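Local coordinates for L-Ala-D/L-Glu epimerase, a muconate lactonizing enzyme (Klebsiella pneumoniae subsp. pneumoniae MGH 78578, PDB 3FCP), which belongs to the enolase superfamily, pairing a muconate lactonizing enzyme-like N-terminal domain with a TIM-barrel-type domain that holds a magnesium ion, at residues Gly131-Thr142 / Ser318-Phe329; Lys335-Leu343 / Val360-Tyr370. One frame throughout, in Å; residues are numbered along the deposited sequence.

Contact 1. Residues Gly131-Thr142 / Ser318-Phe329; sequences GALQTALPVLWT and STLPLQWGTEMF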
loop_
_atom_site.group_PDB
_atom_site.type_symbol
_atom_site.label_atom_id
_atom_site.label_comp_id
_atom_site.label_asym_id
_atom_site.label_seq_id
_atom_site.Cartn_x
_atom_site.Cartn_y
_atom_site.Cartn_z
ATOM N N GLY A 131 8.870 32.688 23.403
ATOM C CA GLY A 131 9.696 33.744 22.847
ATOM C C GLY A 131 9.486 33.950 21.364
ATOM O O GLY A 131 9.283 32.997 20.606
ATOM N N ALA A 132 9.537 35.207 20.947
ATOM C CA ALA A 132 9.354 35.555 19.549
ATOM C C ALA A 132 10.647 35.423 18.760
ATOM O O ALA A 132 11.709 35.881 19.194
ATOM C CB ALA A 132 8.825 36.974 19.434
ATOM N N LEU A 133 10.546 34.785 17.601
ATOM C CA LEU A 133 11.685 34.611 16.711
ATOM C C LEU A 133 11.784 35.887 15.884
ATOM O O LEU A 133 12.851 36.251 15.389
ATOM C CB LEU A 133 11.431 33.439 15.764
ATOM C CG LEU A 133 12.008 32.042 16.010
ATOM C CD1 LEU A 133 12.148 31.745 17.488
ATOM C CD2 LEU A 133 11.099 31.029 15.311
ATOM N N GLN A 134 10.648 36.565 15.761
ATOM C CA GLN A 134 10.531 37.773 14.952
ATOM C C GLN A 134 9.490 38.677 15.612
ATOM O O GLN A 134 8.443 38.195 16.058
ATOM C CB GLN A 134 10.053 37.350 13.563
ATOM C CG GLN A 134 10.272 38.317 12.441
ATOM C CD GLN A 134 9.710 37.777 11.138
ATOM O OE1 GLN A 134 9.916 38.353 10.070
ATOM N NE2 GLN A 134 8.986 36.661 11.224
ATOM N N THR A 135 9.766 39.976 15.671
ATOM C CA THR A 135 8.836 40.907 16.293
ATOM C C THR A 135 8.128 41.793 15.258
ATOM O O THR A 135 7.375 42.703 15.603
ATOM C CB THR A 135 9.567 41.767 17.353
ATOM O OG1 THR A 135 8.606 42.329 18.247
ATOM C CG2 THR A 135 10.359 42.880 16.696
ATOM N N ALA A 136 8.386 41.506 13.986
ATOM C CA ALA A 136 7.777 42.207 12.857
ATOM C C ALA A 136 7.410 41.098 11.866
ATOM O O ALA A 136 8.285 40.406 11.348
ATOM C CB ALA A 136 8.777 43.177 12.227
ATOM N N LEU A 137 6.122 40.917 11.610
ATOM C CA LEU A 137 5.692 39.853 10.713
ATOM C C LEU A 137 5.113 40.316 9.392
ATOM O O LEU A 137 4.433 41.345 9.320
ATOM C CB LEU A 137 4.671 38.959 11.422
ATOM C CG LEU A 137 5.203 38.080 12.559
ATOM C CD1 LEU A 137 5.578 38.940 13.753
ATOM C CD2 LEU A 137 4.143 37.069 12.947
ATOM N N PRO A 138 5.370 39.550 8.317
ATOM C CA PRO A 138 4.851 39.907 6.995
ATOM C C PRO A 138 3.351 39.663 6.915
ATOM O O PRO A 138 2.824 38.715 7.503
ATOM C CB PRO A 138 5.646 39.003 6.059
ATOM C CG PRO A 138 5.860 37.775 6.901
ATOM C CD PRO A 138 6.232 38.357 8.239
ATOM N N VAL A 139 2.666 40.537 6.190
ATOM C CA VAL A 139 1.225 40.448 6.013
ATOM C C VAL A 139 0.924 40.731 4.540
ATOM O O VAL A 139 1.236 41.813 4.032
ATOM C CB VAL A 139 0.488 41.499 6.877
ATOM C CG1 VAL A 139 -1.010 41.409 6.642
ATOM C CG2 VAL A 139 0.812 41.290 8.350
ATOM N N LEU A 140 0.341 39.760 3.849
ATOM C CA LEU A 140 0.014 39.963 2.446
ATOM C C LEU A 140 -1.337 40.657 2.347
ATOM O O LEU A 140 -1.975 40.935 3.364
ATOM C CB LEU A 140 -0.010 38.621 1.709
ATOM C CG LEU A 140 -0.856 37.475 2.274
ATOM C CD1 LEU A 140 -2.344 37.756 2.071
ATOM C CD2 LEU A 140 -0.463 36.174 1.571
ATOM N N TRP A 141 -1.765 40.952 1.126
ATOM C CA TRP A 141 -3.052 41.603 0.911
ATOM C C TRP A 141 -3.893 40.723 -0.008
ATOM O O TRP A 141 -3.370 40.105 -0.936
ATOM C CB TRP A 141 -2.853 42.990 0.281
ATOM C CG TRP A 141 -4.127 43.765 0.124
ATOM C CD1 TRP A 141 -4.727 44.132 -1.048
ATOM C CD2 TRP A 141 -4.977 44.240 1.174
ATOM N NE1 TRP A 141 -5.900 44.802 -0.791
ATOM C CE2 TRP A 141 -6.078 44.883 0.565
ATOM C CE3 TRP A 141 -4.916 44.182 2.573
ATOM C CZ2 TRP A 141 -7.111 45.464 1.306
ATOM C CZ3 TRP A 141 -5.945 44.761 3.312
ATOM C CH2 TRP A 141 -7.028 45.394 2.674
ATOM N N THR A 142 -5.191 40.652 0.256
ATOM C CA THR A 142 -6.061 39.838 -0.574
ATOM C C THR A 142 -6.758 40.694 -1.616
ATOM O O THR A 142 -7.203 41.807 -1.334
ATOM C CB THR A 142 -7.121 39.083 0.270
ATOM O OG1 THR A 142 -6.482 38.034 1.011
ATOM C CG2 THR A 142 -8.193 38.463 -0.624
ATOM N N SER A 318 4.639 34.573 15.794
ATOM C CA SER A 318 5.984 35.089 16.051
ATOM C C SER A 318 6.957 34.042 16.565
ATOM O O SER A 318 8.171 34.176 16.409
ATOM C CB SER A 318 5.933 36.238 17.066
ATOM O OG SER A 318 5.763 35.752 18.391
ATOM N N THR A 319 6.434 33.000 17.192
ATOM C CA THR A 319 7.298 31.967 17.742
ATOM C C THR A 319 7.664 30.896 16.721
ATOM O O THR A 319 8.441 29.993 17.031
ATOM C CB THR A 319 6.621 31.243 18.901
ATOM O OG1 THR A 319 5.561 30.430 18.381
ATOM C CG2 THR A 319 6.047 32.247 19.903
ATOM N N LEU A 320 7.132 31.004 15.506
ATOM C CA LEU A 320 7.370 29.979 14.488
ATOM C C LEU A 320 7.961 30.462 13.175
ATOM O O LEU A 320 7.799 31.618 12.802
ATOM C CB LEU A 320 6.043 29.285 14.148
ATOM C CG LEU A 320 5.200 28.704 15.281
ATOM C CD1 LEU A 320 3.752 28.522 14.814
ATOM C CD2 LEU A 320 5.817 27.390 15.729
ATOM N N PRO A 321 8.651 29.566 12.449
ATOM C CA PRO A 321 9.242 29.923 11.155
ATOM C C PRO A 321 8.087 29.782 10.153
ATOM O O PRO A 321 7.652 28.671 9.867
ATOM C CB PRO A 321 10.296 28.835 10.928
ATOM C CG PRO A 321 10.514 28.229 12.299
ATOM C CD PRO A 321 9.142 28.254 12.896
ATOM N N LEU A 322 7.578 30.888 9.632
ATOM C CA LEU A 322 6.466 30.804 8.691
ATOM C C LEU A 322 6.937 31.051 7.262
ATOM O O LEU A 322 7.065 32.198 6.827
ATOM C CB LEU A 322 5.382 31.814 9.073
ATOM C CG LEU A 322 4.814 31.686 10.496
ATOM C CD1 LEU A 322 3.663 32.653 10.666
ATOM C CD2 LEU A 322 4.333 30.265 10.751
ATOM N N GLN A 323 7.188 29.968 6.535
ATOM C CA GLN A 323 7.661 30.069 5.165
ATOM C C GLN A 323 6.728 30.876 4.268
ATOM O O GLN A 323 7.182 31.651 3.423
ATOM C CB GLN A 323 7.855 28.669 4.575
ATOM C CG GLN A 323 8.231 28.654 3.092
ATOM C CD GLN A 323 8.508 27.253 2.556
ATOM O OE1 GLN A 323 8.389 26.259 3.277
ATOM N NE2 GLN A 323 8.875 27.172 1.283
ATOM N N TRP A 324 5.425 30.708 4.453
ATOM C CA TRP A 324 4.463 31.407 3.613
ATOM C C TRP A 324 3.914 32.727 4.160
ATOM O O TRP A 324 2.953 33.273 3.622
ATOM C CB TRP A 324 3.330 30.442 3.263
ATOM C CG TRP A 324 3.864 29.215 2.578
ATOM C CD1 TRP A 324 4.179 28.019 3.158
ATOM C CD2 TRP A 324 4.230 29.099 1.196
ATOM N NE1 TRP A 324 4.718 27.166 2.222
ATOM C CE2 TRP A 324 4.761 27.804 1.011
ATOM C CE3 TRP A 324 4.163 29.968 0.096
ATOM C CZ2 TRP A 324 5.225 27.351 -0.232
ATOM C CZ3 TRP A 324 4.625 29.515 -1.145
ATOM C CH2 TRP A 324 5.148 28.219 -1.294
ATOM N N GLY A 325 4.538 33.242 5.217
ATOM C CA GLY A 325 4.099 34.503 5.797
ATOM C C GLY A 325 2.758 34.403 6.504
ATOM O O GLY A 325 2.386 33.332 6.981
ATOM N N THR A 326 2.037 35.520 6.585
ATOM C CA THR A 326 0.725 35.542 7.238
ATOM C C THR A 326 -0.253 36.403 6.454
ATOM O O THR A 326 0.140 37.168 5.564
ATOM C CB THR A 326 0.785 36.127 8.680
ATOM O OG1 THR A 326 0.575 37.546 8.631
ATOM C CG2 THR A 326 2.143 35.857 9.328
ATOM N N GLU A 327 -1.530 36.273 6.796
ATOM C CA GLU A 327 -2.595 37.049 6.174
ATOM C C GLU A 327 -3.353 37.806 7.267
ATOM O O GLU A 327 -4.582 37.888 7.250
ATOM C CB GLU A 327 -3.554 36.124 5.411
ATOM C CG GLU A 327 -3.974 34.879 6.191
ATOM C CD GLU A 327 -4.998 34.044 5.454
ATOM O OE1 GLU A 327 -4.931 33.980 4.208
ATOM O OE2 GLU A 327 -5.861 33.435 6.120
ATOM N N MET A 328 -2.618 38.368 8.222
ATOM C CA MET A 328 -3.256 39.089 9.317
ATOM C C MET A 328 -3.589 40.559 9.036
ATOM O O MET A 328 -3.117 41.471 9.724
ATOM C CB MET A 328 -2.412 38.943 10.582
ATOM C CG MET A 328 -2.950 37.842 11.524
ATOM S SD MET A 328 -3.115 36.191 10.811
ATOM C CE MET A 328 -4.226 36.318 9.852
ATOM N N PHE A 329 -4.440 40.768 8.031
ATOM C CA PHE A 329 -4.864 42.108 7.621
ATOM C C PHE A 329 -6.297 42.429 8.053
ATOM O O PHE A 329 -6.849 43.475 7.686
ATOM C CB PHE A 329 -4.743 42.235 6.096
ATOM C CG PHE A 329 -5.562 41.225 5.334
ATOM C CD1 PHE A 329 -6.941 41.367 5.223
ATOM C CD2 PHE A 329 -4.953 40.122 4.740
ATOM C CE1 PHE A 329 -7.705 40.429 4.536
ATOM C CE2 PHE A 329 -5.708 39.174 4.048
ATOM C CZ PHE A 329 -7.088 39.329 3.946
HETATM O O HOH W 1 8.471 34.612 13.151
#

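Contact 2. Residues Lys335-Leu343 / Val360-Tyr370; sequences KDDIVSVPL and VELDEDKLHFY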
loop_
_atom_site.group_PDB
_atom_site.type_symbol
_atom_site.label_atom_id
_atom_site.label_comp_id
_atom_site.label_asym_id
_atom_site.label_seq_id
_atom_site.Cartn_x
_atom_site.Cartn_y
_atom_site.Cartn_z
ATOM N N LYS A 335 -13.596 49.946 9.659
ATOM C CA LYS A 335 -13.563 51.398 9.770
ATOM C C LYS A 335 -13.353 51.781 11.232
ATOM O O LYS A 335 -12.964 52.906 11.541
ATOM C CB LYS A 335 -14.863 52.008 9.244
ATOM C CG LYS A 335 -15.108 51.722 7.774
ATOM C CD LYS A 335 -15.759 52.906 7.065
ATOM C CE LYS A 335 -17.131 53.228 7.638
ATOM N NZ LYS A 335 -17.734 54.426 6.983
ATOM N N ASP A 336 -13.608 50.831 12.130
ATOM C CA ASP A 336 -13.434 51.052 13.564
ATOM C C ASP A 336 -13.308 49.695 14.260
ATOM O O ASP A 336 -13.723 48.673 13.717
ATOM C CB ASP A 336 -14.633 51.821 14.140
ATOM C CG ASP A 336 -14.260 52.676 15.349
ATOM O OD1 ASP A 336 -15.167 53.303 15.941
ATOM O OD2 ASP A 336 -13.065 52.732 15.708
ATOM N N ASP A 337 -12.736 49.688 15.459
ATOM C CA ASP A 337 -12.554 48.455 16.222
ATOM C C ASP A 337 -12.919 48.753 17.679
ATOM O O ASP A 337 -13.293 49.879 18.009
ATOM C CB ASP A 337 -11.090 48.002 16.140
ATOM C CG ASP A 337 -10.925 46.491 16.319
ATOM O OD1 ASP A 337 -11.705 45.871 17.077
ATOM O OD2 ASP A 337 -9.995 45.930 15.702
ATOM N N ILE A 338 -12.801 47.756 18.551
ATOM C CA ILE A 338 -13.127 47.958 19.955
ATOM C C ILE A 338 -11.906 48.090 20.869
ATOM O O ILE A 338 -12.024 47.950 22.086
ATOM C CB ILE A 338 -14.070 46.836 20.490
ATOM C CG1 ILE A 338 -13.594 45.456 20.022
ATOM C CG2 ILE A 338 -15.499 47.085 20.016
ATOM C CD1 ILE A 338 -12.330 44.972 20.696
ATOM N N VAL A 339 -10.737 48.362 20.286
ATOM C CA VAL A 339 -9.519 48.542 21.077
ATOM C C VAL A 339 -9.189 50.034 21.178
ATOM O O VAL A 339 -9.616 50.833 20.345
ATOM C CB VAL A 339 -8.285 47.805 20.462
ATOM C CG1 VAL A 339 -8.515 46.299 20.476
ATOM C CG2 VAL A 339 -8.018 48.296 19.035
ATOM N N SER A 340 -8.430 50.408 22.199
ATOM C CA SER A 340 -8.062 51.803 22.376
ATOM C C SER A 340 -7.007 52.219 21.352
ATOM O O SER A 340 -7.074 53.320 20.800
ATOM C CB SER A 340 -7.539 52.037 23.796
ATOM O OG SER A 340 -6.390 51.255 24.048
ATOM N N VAL A 341 -6.049 51.331 21.088
ATOM C CA VAL A 341 -4.974 51.604 20.133
ATOM C C VAL A 341 -4.763 50.434 19.160
ATOM O O VAL A 341 -4.478 49.307 19.574
ATOM C CB VAL A 341 -3.646 51.885 20.868
ATOM C CG1 VAL A 341 -2.533 52.156 19.861
ATOM C CG2 VAL A 341 -3.817 53.066 21.809
ATOM N N PRO A 342 -4.899 50.691 17.850
ATOM C CA PRO A 342 -4.722 49.647 16.835
ATOM C C PRO A 342 -3.256 49.286 16.604
ATOM O O PRO A 342 -2.353 49.990 17.060
ATOM C CB PRO A 342 -5.354 50.270 15.599
ATOM C CG PRO A 342 -4.975 51.715 15.755
ATOM C CD PRO A 342 -5.266 51.976 17.222
ATOM N N LEU A 343 -3.033 48.177 15.902
ATOM C CA LEU A 343 -1.686 47.718 15.579
ATOM C C LEU A 343 -1.132 48.611 14.474
ATOM O O LEU A 343 -1.891 49.214 13.721
ATOM C CB LEU A 343 -1.729 46.274 15.068
ATOM C CG LEU A 343 -2.264 45.202 16.018
ATOM C CD1 LEU A 343 -2.473 43.904 15.254
ATOM C CD2 LEU A 343 -1.293 45.009 17.160
ATOM N N VAL A 360 -2.822 44.971 23.722
ATOM C CA VAL A 360 -3.928 45.820 23.289
ATOM C C VAL A 360 -4.924 45.924 24.428
ATOM O O VAL A 360 -5.069 44.997 25.232
ATOM C CB VAL A 360 -4.638 45.272 22.023
ATOM C CG1 VAL A 360 -3.673 45.297 20.839
ATOM C CG2 VAL A 360 -5.154 43.865 22.268
ATOM N N GLU A 361 -5.612 47.057 24.496
ATOM C CA GLU A 361 -6.573 47.308 25.566
ATOM C C GLU A 361 -7.970 47.555 25.009
ATOM O O GLU A 361 -8.133 48.127 23.930
ATOM C CB GLU A 361 -6.119 48.531 26.370
ATOM C CG GLU A 361 -6.470 48.502 27.844
ATOM C CD GLU A 361 -5.634 47.500 28.625
ATOM O OE1 GLU A 361 -5.803 46.283 28.410
ATOM O OE2 GLU A 361 -4.800 47.930 29.450
ATOM N N LEU A 362 -8.977 47.136 25.763
ATOM C CA LEU A 362 -10.365 47.310 25.364
ATOM C C LEU A 362 -10.826 48.758 25.547
ATOM O O LEU A 362 -10.549 49.382 26.574
ATOM C CB LEU A 362 -11.246 46.387 26.202
ATOM C CG LEU A 362 -12.588 45.931 25.641
ATOM C CD1 LEU A 362 -12.363 45.164 24.345
ATOM C CD2 LEU A 362 -13.285 45.046 26.671
ATOM N N ASP A 363 -11.511 49.294 24.540
ATOM C CA ASP A 363 -12.047 50.653 24.597
ATOM C C ASP A 363 -13.516 50.457 24.959
ATOM O O ASP A 363 -14.349 50.219 24.083
ATOM C CB ASP A 363 -11.936 51.337 23.230
ATOM C CG ASP A 363 -12.435 52.779 23.247
ATOM O OD1 ASP A 363 -13.411 53.075 23.972
ATOM O OD2 ASP A 363 -11.859 53.617 22.518
ATOM N N GLU A 364 -13.829 50.538 26.250
ATOM C CA GLU A 364 -15.196 50.324 26.709
ATOM C C GLU A 364 -16.259 51.159 26.013
ATOM O O GLU A 364 -17.348 50.661 25.726
ATOM C CB GLU A 364 -15.287 50.523 28.224
ATOM C CG GLU A 364 -14.809 49.312 29.015
ATOM C CD GLU A 364 -15.233 49.359 30.467
ATOM O OE1 GLU A 364 -14.713 50.223 31.209
ATOM O OE2 GLU A 364 -16.092 48.536 30.866
ATOM N N ASP A 365 -15.956 52.420 25.733
ATOM C CA ASP A 365 -16.932 53.266 25.065
ATOM C C ASP A 365 -17.295 52.669 23.711
ATOM O O ASP A 365 -18.465 52.597 23.356
ATOM C CB ASP A 365 -16.393 54.690 24.899
ATOM C CG ASP A 365 -16.299 55.431 26.221
ATOM O OD1 ASP A 365 -17.207 55.249 27.061
ATOM O OD2 ASP A 365 -15.331 56.198 26.417
ATOM N N LYS A 366 -16.290 52.235 22.959
ATOM C CA LYS A 366 -16.545 51.631 21.658
ATOM C C LYS A 366 -17.211 50.265 21.826
ATOM O O LYS A 366 -18.139 49.921 21.093
ATOM C CB LYS A 366 -15.238 51.486 20.874
ATOM C CG LYS A 366 -14.745 52.779 20.239
ATOM C CD LYS A 366 -13.557 52.516 19.337
ATOM C CE LYS A 366 -13.191 53.737 18.517
ATOM N NZ LYS A 366 -12.897 54.900 19.388
ATOM N N LEU A 367 -16.741 49.491 22.797
ATOM C CA LEU A 367 -17.313 48.173 23.039
ATOM C C LEU A 367 -18.821 48.278 23.176
ATOM O O LEU A 367 -19.565 47.579 22.491
ATOM C CB LEU A 367 -16.738 47.557 24.315
ATOM C CG LEU A 367 -17.341 46.198 24.700
ATOM C CD1 LEU A 367 -17.069 45.174 23.598
ATOM C CD2 LEU A 367 -16.745 45.738 26.023
ATOM N N HIS A 368 -19.266 49.161 24.063
ATOM C CA HIS A 368 -20.689 49.349 24.298
ATOM C C HIS A 368 -21.397 49.931 23.078
ATOM O O HIS A 368 -22.511 49.530 22.753
ATOM C CB HIS A 368 -20.901 50.244 25.525
ATOM C CG HIS A 368 -20.307 49.684 26.783
ATOM N ND1 HIS A 368 -20.568 48.403 27.225
ATOM C CD2 HIS A 368 -19.460 50.228 27.690
ATOM C CE1 HIS A 368 -19.908 48.182 28.348
ATOM N NE2 HIS A 368 -19.227 49.273 28.652
ATOM N N PHE A 369 -20.749 50.861 22.392
ATOM C CA PHE A 369 -21.352 51.471 21.216
ATOM C C PHE A 369 -21.652 50.431 20.137
ATOM O O PHE A 369 -22.737 50.427 19.558
ATOM C CB PHE A 369 -20.424 52.541 20.640
ATOM C CG PHE A 369 -21.019 53.306 19.489
ATOM C CD1 PHE A 369 -22.028 54.242 19.704
ATOM C CD2 PHE A 369 -20.579 53.082 18.186
ATOM C CE1 PHE A 369 -22.593 54.947 18.636
ATOM C CE2 PHE A 369 -21.135 53.779 17.112
ATOM C CZ PHE A 369 -22.147 54.715 17.339
ATOM N N TYR A 370 -20.693 49.544 19.872
ATOM C CA TYR A 370 -20.867 48.526 18.838
ATOM C C TYR A 370 -21.502 47.205 19.273
ATOM O O TYR A 370 -21.742 46.331 18.441
ATOM C CB TYR A 370 -19.522 48.252 18.156
ATOM C CG TYR A 370 -18.984 49.438 17.387
ATOM C CD1 TYR A 370 -19.681 49.957 16.296
ATOM C CD2 TYR A 370 -17.791 50.057 17.763
ATOM C CE1 TYR A 370 -19.201 51.067 15.593
ATOM C CE2 TYR A 370 -17.304 51.168 17.066
ATOM C CZ TYR A 370 -18.016 51.664 15.983
ATOM O OH TYR A 370 -17.537 52.748 15.282
HETATM O O HOH W 2 -5.202 48.796 22.404
#

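Contact 1. Residues Gly131-Thr142 / Ser318-Phe329
Phe329 lays its ring against Leu140, Trp141 and Thr142 on the first barrel strand, 136-143. The backbone sets its CB 3.9 Å from Val139 CG1, and chi1 at 59°, with CG between the backbone N and the carbonyl carbon, swings the ring toward Leu140 O and Thr142. The six-membered ring of Trp141 meets it obliquely, planes 60° apart, and Thr142 OG1, which has no polar partner in the model, approaches Phe329 CZ to 3.3 Å. Thr326 supplies the central polar link. Its OG1 donates to Pro138 O in the carbonyl plane (2.8 Å), a bond its own N supplements only weakly, and its O receives Leu140 N at 3.1 Å. Beyond these bonds, Thr326 OG1 accepts a weak one from Met328 N. At the other end, Ser318 O takes a short bond from Leu133 N (2.7 Å), the donor standing 33° out of the carbonyl plane. A water accepting from Gln134 NE2 and donating to Leu320 O, and weakly to Ser318 O, bridges the two segments here. Ser318 OG touches Ala132 CB at 3.5 Å but is bound to His315 O of helix 307-317. Backbone carbonyls thus do most of the gripping, tying loop to strand with few side-chain polar groups, while Glu327 pairs with Lys168 and Tyr299 near the magnesium ion.

Contact 2. Residues Lys335-Leu343 / Val360-Tyr370
Tyr370 OH donates to Asp336 OD1 across 2.5 Å, the shortest polar bond between 335-343 and 360-370. The oxygen uses its anti lone pair and lies at the ring edge, in the ring plane, while the carboxylate stands at 88° to that plane. Phe369 CD2 sits over one face of the same ring. The methylenes of Lys366 cross the Asp336 side chain at about a right angle, but a bend at chi4 (58°) accompanies an NZ that pairs with Asp363 OD2 at 3.5 Å and remains beyond salt-bridge range of Asp336. Asp363 is the N-cap of helix 364-370: its OD1 accepts Lys366 N at 3.2 Å, from well above the carboxylate plane. The same residue anchors the helix start to the other segment, for Asp363 N donates nearly straight (172°) to Ile338 O at 2.8 Å. Ser340 N returns a bond to Glu361 O at 2.9 Å, making Val339 and Leu362 a non-hydrogen-bonded pair in an isolated antiparallel bridge, and a water accepting from Val341 N and Glu361 N extends the link. Ile338 buries the most surface here, its two branches dividing the work: CD1 meets Leu362 CD1 at 3.7 Å, and CG2 rests on Leu367 CA at the same distance. Helix 364-370 packs through Leu367 and Tyr370 on Val15 of strand 7-17, which Ile338 also touches; Ile338 and Val339 reach Val308 of helix 307-317, so the loop spans the N-terminal sheet and that helix.

How the contacts relate
Both contacts draw on the long connection that follows helix 307-317, contact 1 through residues 318-329 and contact 2 through residues 335-343, and both adjoin that helix. Their centres are 24 Å apart and their nearest atoms about 6 Å, without touching. Both are partly buried, contact 1 more deeply (10 of 19 touching residues buried, against 4 of 14), while contact 2 lies nearer the surface. Contact 1 fastens the loop to a barrel strand close to the metal site of Asn201, Asp250 and Glu251; two other subunits also reach it. Contact 2, touched by no other chain, adds charged side chains and a helix cap to its backbone bonds, where the barrel domain meets the N-terminal sheet.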